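Local atomic coordinates of RNA silencing suppressor p19 (Tomato bushy stunt virus, PDB entry 4J39), a protein that binds short interfering RNA duplexes as a homodimer, probably selecting them by length like a molecular caliper, and so suppresses RNA silencing in the infected host plant. Residues A[18-21]-A[22-26]; A[56-59]-A[60-63]; A[117-120]-A[121-125]. All coordinates share one frame; numbering follows the deposited sequence.

Overall arrangement
Following the chain from its N terminus, contact 1 (18-21 with 22-26) lies in helix 17-26 against the RNA end, its centre about 23 Å from the centre of the chain. Two strands of the antiparallel sheet come next, and contact 2 (56-59 with 60-63) then starts helix 58-65. Contact 3 (117-120 with 121-125) falls in the last turns of helix 108-124. Each joins neighbouring turns of one helix, so none closes a long loop; the three follow in series without nesting or crossing. Contacts 2 and 3 meet through Leu-61, whose CD1 is 3.8 Å from Leu-123 CB, joining helix 58-65 to helix 108-124. Contact 1 stands apart, its centre 22 and 25 Å from theirs.

Contact 1 (A[18-21]-A[22-26]); sequences TEWR and LHNDE. With nucleotides of chain B.
Trp-20 and Asn-24, one helical turn apart, meet with the indole and amide planes turned 74° against each other. The amide comes over one indole face, its CG 3.8 Å above the ring plane and toward the rim; the approach of ND2 is too short to be trusted in detail. Over the opposite face lies the cytosine of C1 of chain B, with C5 3.4 Å above the ring centre. The indole edge is used too: Trp-20 NE1 donates in the ring plane to phosphate oxygen OP2 of C1, a 2.9 Å bond bent only slightly (160°). Trp-20 reaches this place with CG anti to its backbone N (chi1 -174°). A tryptophan laid on the terminal nucleotide in this way is the hallmark of the p19 caliper, in which helix 17-26 marks one end of the RNA duplex. On the Asn-24 side, water 1 sits 3.1 Å above the indole plane, donates to Trp-20 O, and shares a 2.9 Å hydrogen bond with His-23 ND1 at the imidazole edge. Elsewhere on the helix Thr-18 and Leu-22 run side by side, CG2 4.1 Å from CD1. Arg-21 bends at chi3 and brings NH2 within 2.9 Å of Thr-18 OG1 for a hydrogen bond close to the guanidinium plane; the same side chain makes a cation-pi contact with Trp-17, while Glu-19 forms a salt bridge with Arg-53.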
# COMPACT_ATOMS: atom_id res chain seq x y z
N THR A 18 28.57 -2.59 -10.88
CA THR A 18 29.06 -3.75 -11.61
C THR A 18 28.26 -5.02 -11.34
O THR A 18 27.89 -5.74 -12.27
CB THR A 18 30.53 -4.00 -11.35
OG1 THR A 18 31.30 -2.82 -11.74
CG2 THR A 18 31.03 -5.33 -12.02
N GLU A 19 27.97 -5.35 -10.07
CA GLU A 19 27.14 -6.57 -9.85
C GLU A 19 25.79 -6.49 -10.54
O GLU A 19 25.23 -7.45 -11.05
CB GLU A 19 26.94 -6.80 -8.33
CG GLU A 19 26.23 -8.16 -8.06
CD GLU A 19 25.75 -8.39 -6.58
OE1 GLU A 19 25.92 -7.53 -5.72
OE2 GLU A 19 25.05 -9.41 -6.38
N TRP A 20 25.15 -5.36 -10.41
CA TRP A 20 23.86 -5.10 -11.10
C TRP A 20 23.93 -5.32 -12.65
O TRP A 20 23.08 -5.96 -13.15
CB TRP A 20 23.38 -3.68 -10.74
CG TRP A 20 22.02 -3.37 -11.27
CD1 TRP A 20 20.81 -3.64 -10.70
CD2 TRP A 20 21.75 -2.72 -12.54
NE1 TRP A 20 19.77 -3.19 -11.53
CE2 TRP A 20 20.33 -2.61 -12.65
CE3 TRP A 20 22.56 -2.16 -13.52
CZ2 TRP A 20 19.71 -1.98 -13.73
CZ3 TRP A 20 21.94 -1.51 -14.62
CH2 TRP A 20 20.53 -1.44 -14.72
N ARG A 21 24.96 -4.80 -13.28
CA ARG A 21 25.18 -4.98 -14.74
C ARG A 21 25.34 -6.43 -15.06
O ARG A 21 24.72 -6.95 -15.99
CB ARG A 21 26.38 -4.15 -15.19
CG ARG A 21 26.08 -2.64 -15.25
CD ARG A 21 27.28 -1.78 -15.79
NE ARG A 21 28.48 -1.94 -14.97
CZ ARG A 21 29.54 -1.14 -14.94
NH1 ARG A 21 29.66 -0.07 -15.75
NH2 ARG A 21 30.55 -1.47 -14.14
N LEU A 22 26.16 -7.15 -14.24
CA LEU A 22 26.37 -8.56 -14.47
C LEU A 22 25.09 -9.34 -14.34
O LEU A 22 24.81 -10.22 -15.17
CB LEU A 22 27.42 -9.15 -13.49
CG LEU A 22 28.85 -8.75 -13.75
CD1 LEU A 22 29.68 -9.17 -12.52
CD2 LEU A 22 29.26 -9.42 -15.09
N HIS A 23 24.25 -8.98 -13.35
CA HIS A 23 23.01 -9.67 -13.18
C HIS A 23 22.09 -9.41 -14.39
O HIS A 23 21.34 -10.27 -14.81
CB HIS A 23 22.29 -9.25 -11.93
CG HIS A 23 20.96 -9.89 -11.75
ND1 HIS A 23 19.78 -9.23 -12.00
CD2 HIS A 23 20.63 -11.17 -11.49
CE1 HIS A 23 18.79 -10.06 -11.76
NE2 HIS A 23 19.28 -11.24 -11.44
N ASN A 24 22.14 -8.18 -14.86
CA ASN A 24 21.30 -7.75 -16.00
C ASN A 24 21.65 -8.56 -17.24
O ASN A 24 20.76 -9.06 -17.85
CB ASN A 24 21.43 -6.25 -16.26
CG ASN A 24 20.54 -5.43 -15.34
OD1 ASN A 24 19.69 -5.98 -14.62
ND2 ASN A 24 20.74 -4.13 -15.33
N ASP A 25 22.94 -8.71 -17.54
CA ASP A 25 23.43 -9.51 -18.70
C ASP A 25 23.08 -10.99 -18.63
O ASP A 25 23.02 -11.67 -19.66
CB ASP A 25 24.96 -9.46 -18.81
CG ASP A 25 25.52 -8.06 -19.01
OD1 ASP A 25 24.77 -7.13 -19.39
OD2 ASP A 25 26.76 -7.89 -18.77
N GLU A 26 22.92 -11.53 -17.41
CA GLU A 26 22.67 -12.95 -17.13
C GLU A 26 21.25 -13.38 -17.17
O GLU A 26 21.02 -14.57 -17.32
CB GLU A 26 23.16 -13.35 -15.66
CG GLU A 26 24.63 -13.35 -15.51
CD GLU A 26 25.13 -13.85 -14.13
OE1 GLU A 26 25.64 -15.00 -14.14
OE2 GLU A 26 25.01 -13.14 -13.10
OP3 C B 1 15.85 -2.09 -8.63
P C B 1 16.82 -3.09 -9.14
OP1 C B 1 16.41 -4.43 -8.64
OP2 C B 1 17.07 -2.88 -10.62
O5' C B 1 18.16 -2.80 -8.31
C5' C B 1 18.62 -1.43 -8.22
C4' C B 1 19.96 -1.27 -7.50
O4' C B 1 21.09 -1.64 -8.35
C3' C B 1 20.21 0.15 -7.12
O3' C B 1 19.49 0.47 -5.94
C2' C B 1 21.75 0.16 -7.00
O2' C B 1 22.29 -0.50 -5.84
C1' C B 1 22.09 -0.63 -8.25
N1 C B 1 22.09 0.19 -9.58
C2 C B 1 23.15 1.03 -9.86
O2 C B 1 24.06 1.11 -9.05
N3 C B 1 23.18 1.73 -11.06
C4 C B 1 22.16 1.61 -11.92
N4 C B 1 22.21 2.30 -13.09
C5 C B 1 21.05 0.75 -11.64
C6 C B 1 21.06 0.08 -10.46
O HOH W 1 20.15 -6.39 -12.16

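Contact 2 (A[56-59]-A[60-63]); sequences RTEA and SLHR
His-62 meets Glu-58 and Ala-59 through its CB, 3.5 Å from Ala-59 O, while its imidazole leads away, so neither ring face nor ring edge enters the contact. The Glu-58 carboxylate lies alongside Leu-61, but this residue has two conformers and the touch is doubtful. Thr-57 holds the N-cap position: its OG1 accepts from Ser-60 N at 3.0 Å with an N-H...O angle of 155°. With chi1 at 66° the hydroxyl sits between backbone N and carbonyl carbon, which places OG1 within bonding distance of Ser-60 N. OG1 is also hydrogen-bonded to Asp-55 OD1, a second grip that should fix its orientation. Backbone hydrogen bonds then start the helix, Leu-61 N donating to Thr-57 O at 2.9 Å and His-62 N to Glu-58 O. Ser-60 OG, anti to its own backbone N (chi1 -177°), is hydrogen-bonded to Asp-55 N and ties the helix start to the preceding loop. Arg-63 forms a salt bridge with Glu-13 and a hydrogen bond to Arg-53 O, at the end of strand 46-53, while Leu-61 packs on Tyr-54 and against helix 108-124.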
# COMPACT_ATOMS: atom_id res chain seq x y z
N ARG A 56 12.71 -15.68 -4.05
CA ARG A 56 11.38 -16.21 -4.13
C ARG A 56 11.25 -17.61 -3.65
O ARG A 56 10.34 -18.26 -4.05
CB ARG A 56 10.87 -16.18 -5.59
CG ARG A 56 10.78 -14.84 -6.26
CD ARG A 56 9.74 -15.08 -7.37
NE ARG A 56 9.84 -14.09 -8.43
CZ ARG A 56 9.10 -14.09 -9.56
NH1 ARG A 56 8.20 -15.05 -9.80
NH2 ARG A 56 9.27 -13.12 -10.45
N THR A 57 12.17 -18.06 -2.81
CA THR A 57 12.06 -19.32 -2.10
C THR A 57 11.45 -19.07 -0.76
O THR A 57 11.44 -17.88 -0.20
CB THR A 57 13.43 -19.98 -1.94
OG1 THR A 57 14.28 -19.12 -1.05
CG2 THR A 57 14.12 -20.23 -3.30
N GLU A 58 11.03 -20.16 -0.08
CA GLU A 58 10.47 -20.03 1.26
C GLU A 58 11.54 -19.62 2.25
O GLU A 58 11.25 -18.85 3.16
CB GLU A 58 9.78 -21.31 1.76
CG GLU A 58 8.52 -21.62 0.94
CD GLU A 58 7.23 -21.10 1.55
OE1 GLU A 58 7.19 -19.96 2.12
OE2 GLU A 58 6.25 -21.88 1.45
N ALA A 59 12.73 -20.17 2.09
CA ALA A 59 13.87 -19.79 2.92
C ALA A 59 14.18 -18.28 2.86
O ALA A 59 14.24 -17.59 3.89
CB ALA A 59 15.06 -20.56 2.52
N SER A 60 14.21 -17.82 1.64
CA SER A 60 14.49 -16.37 1.39
C SER A 60 13.39 -15.46 1.89
O SER A 60 13.65 -14.40 2.56
CB SER A 60 14.77 -16.17 -0.05
OG SER A 60 15.12 -14.77 -0.32
N LEU A 61 12.11 -15.81 1.65
CA LEU A 61 10.93 -15.10 2.22
C LEU A 61 11.02 -14.94 3.74
O LEU A 61 10.83 -13.85 4.34
CB LEU A 61 9.59 -15.80 1.83
CG LEU A 61 8.34 -15.03 2.16
CD1 LEU A 61 8.29 -13.57 1.57
CD2 LEU A 61 7.03 -15.81 1.86
N HIS A 62 11.30 -16.07 4.41
CA HIS A 62 11.43 -16.07 5.87
C HIS A 62 12.54 -15.04 6.30
O HIS A 62 12.31 -14.21 7.22
CB HIS A 62 11.79 -17.50 6.37
CG HIS A 62 11.77 -17.60 7.84
ND1 HIS A 62 12.92 -17.54 8.58
CD2 HIS A 62 10.74 -17.62 8.72
CE1 HIS A 62 12.61 -17.49 9.86
NE2 HIS A 62 11.29 -17.57 9.97
N ARG A 63 13.66 -15.13 5.63
CA ARG A 63 14.82 -14.36 6.00
C ARG A 63 14.43 -12.86 5.88
O ARG A 63 14.63 -12.08 6.80
CB ARG A 63 15.97 -14.66 5.10
CG ARG A 63 17.28 -13.88 5.44
CD ARG A 63 18.39 -14.09 4.47
NE ARG A 63 18.21 -13.26 3.25
CZ ARG A 63 18.62 -12.00 3.20
NH1 ARG A 63 19.34 -11.45 4.20
NH2 ARG A 63 18.47 -11.26 2.05

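Contact 3 (A[117-120]-A[121-125]); sequences RSKQ and ELLQL
Three regular i to i+4 hydrogen bonds carry the backbone, Glu-121 N to Arg-117 O, Leu-122 N to Ser-118 O (2.9 Å) and Leu-123 N to Lys-119 O, whereas Gln-124 N reaches Gln-120 O only weakly, its N-H...O angle bent to 128°. That weakening fits a helix nearing its end. Among the side chains, Lys-119 and Leu-123 cross at an angle, CG of the lysine 3.8 Å from CD1 of the leucine. Lys-119 is extended throughout, with CG anti to the backbone N (chi1 -179°), and this carries its ammonium away from the leucine to a salt bridge with Glu-39 and a hydrogen bond to Val-64 O. In Glu-121, chi1 near -56° sets CG beside the backbone N and 3.0 Å from Arg-117 O, a tight approach; the bend at chi2 turns only the carboxylate. Gln-124 CG lies 3.2 Å from Gln-120 O, one turn back. The helix packs against the antiparallel sheet, Leu-122 resting on Val-97, Ile-99 and Phe-94 and Leu-123 on Phe-37 and Phe-94, while Gln-120 and Leu-123 touch Leu-65 and Val-64 of helix 58-65. This helix end also lies at the subunit contact of the homodimer, where Arg-117, Glu-121 and Leu-122 pack on Glu-121, Arg-117 and Met-114 of the second subunit.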
# COMPACT_ATOMS: atom_id res chain seq x y z
N ARG A 117 1.80 -7.33 6.23
CA ARG A 117 0.82 -8.07 5.39
C ARG A 117 1.10 -7.67 3.91
O ARG A 117 1.23 -8.52 3.00
CB ARG A 117 -0.63 -7.74 5.80
CG ARG A 117 -1.10 -8.23 7.16
CD ARG A 117 -2.64 -7.99 7.42
NE ARG A 117 -3.18 -8.42 8.73
CZ ARG A 117 -2.46 -8.51 9.89
NH1 ARG A 117 -1.12 -8.23 10.01
NH2 ARG A 117 -3.10 -8.86 11.00
N SER A 118 1.35 -6.36 3.70
CA SER A 118 1.64 -5.88 2.31
C SER A 118 2.90 -6.47 1.73
O SER A 118 2.98 -6.89 0.57
CB SER A 118 1.83 -4.35 2.36
OG SER A 118 0.62 -3.65 2.64
N LYS A 119 3.92 -6.45 2.57
CA LYS A 119 5.21 -6.99 2.21
C LYS A 119 5.03 -8.50 1.82
O LYS A 119 5.54 -8.91 0.84
CB LYS A 119 6.23 -6.89 3.39
CG LYS A 119 7.57 -7.41 3.08
CD LYS A 119 8.51 -7.14 4.32
CE LYS A 119 9.94 -7.48 4.14
NZ LYS A 119 10.77 -6.94 5.32
N GLN A 120 4.49 -9.24 2.72
CA GLN A 120 4.26 -10.69 2.44
C GLN A 120 3.50 -10.93 1.07
O GLN A 120 4.01 -11.67 0.23
CB GLN A 120 3.38 -11.27 3.57
CG GLN A 120 4.05 -11.36 5.00
CD GLN A 120 3.08 -11.47 6.23
OE1 GLN A 120 3.55 -11.55 7.34
NE2 GLN A 120 1.77 -11.50 6.01
N GLU A 121 2.45 -10.18 0.82
CA GLU A 121 1.62 -10.44 -0.39
C GLU A 121 2.35 -10.03 -1.63
O GLU A 121 2.32 -10.72 -2.66
CB GLU A 121 0.27 -9.72 -0.23
CG GLU A 121 -0.48 -10.19 1.12
CD GLU A 121 -1.79 -11.07 1.05
OE1 GLU A 121 -2.79 -10.68 0.37
OE2 GLU A 121 -1.78 -12.10 1.77
N LEU A 122 3.10 -8.91 -1.56
CA LEU A 122 3.88 -8.51 -2.73
C LEU A 122 4.98 -9.47 -3.12
O LEU A 122 5.21 -9.80 -4.30
CB LEU A 122 4.49 -7.07 -2.47
CG LEU A 122 5.19 -6.49 -3.64
CD1 LEU A 122 4.37 -6.45 -5.01
CD2 LEU A 122 5.74 -5.01 -3.32
N LEU A 123 5.71 -9.94 -2.11
CA LEU A 123 6.83 -10.83 -2.31
C LEU A 123 6.33 -12.24 -2.77
O LEU A 123 7.05 -12.93 -3.47
CB LEU A 123 7.69 -10.88 -1.04
CG LEU A 123 8.39 -9.56 -0.65
CD1 LEU A 123 9.25 -9.81 0.73
CD2 LEU A 123 9.21 -9.05 -1.83
N GLN A 124 5.08 -12.53 -2.52
CA GLN A 124 4.53 -13.87 -2.92
C GLN A 124 3.67 -13.82 -4.18
O GLN A 124 3.13 -14.88 -4.59
CB GLN A 124 3.68 -14.44 -1.85
CG GLN A 124 4.38 -14.73 -0.56
CD GLN A 124 3.52 -15.41 0.47
OE1 GLN A 124 3.82 -16.55 0.88
NE2 GLN A 124 2.45 -14.76 0.88
N LEU A 125 3.53 -12.65 -4.77
CA LEU A 125 2.63 -12.49 -5.91
C LEU A 125 3.12 -13.39 -7.04
O LEU A 125 4.30 -13.41 -7.35
CB LEU A 125 2.67 -11.06 -6.41
CG LEU A 125 1.45 -10.23 -6.90
CD1 LEU A 125 2.01 -9.23 -8.00
CD2 LEU A 125 0.12 -11.04 -7.26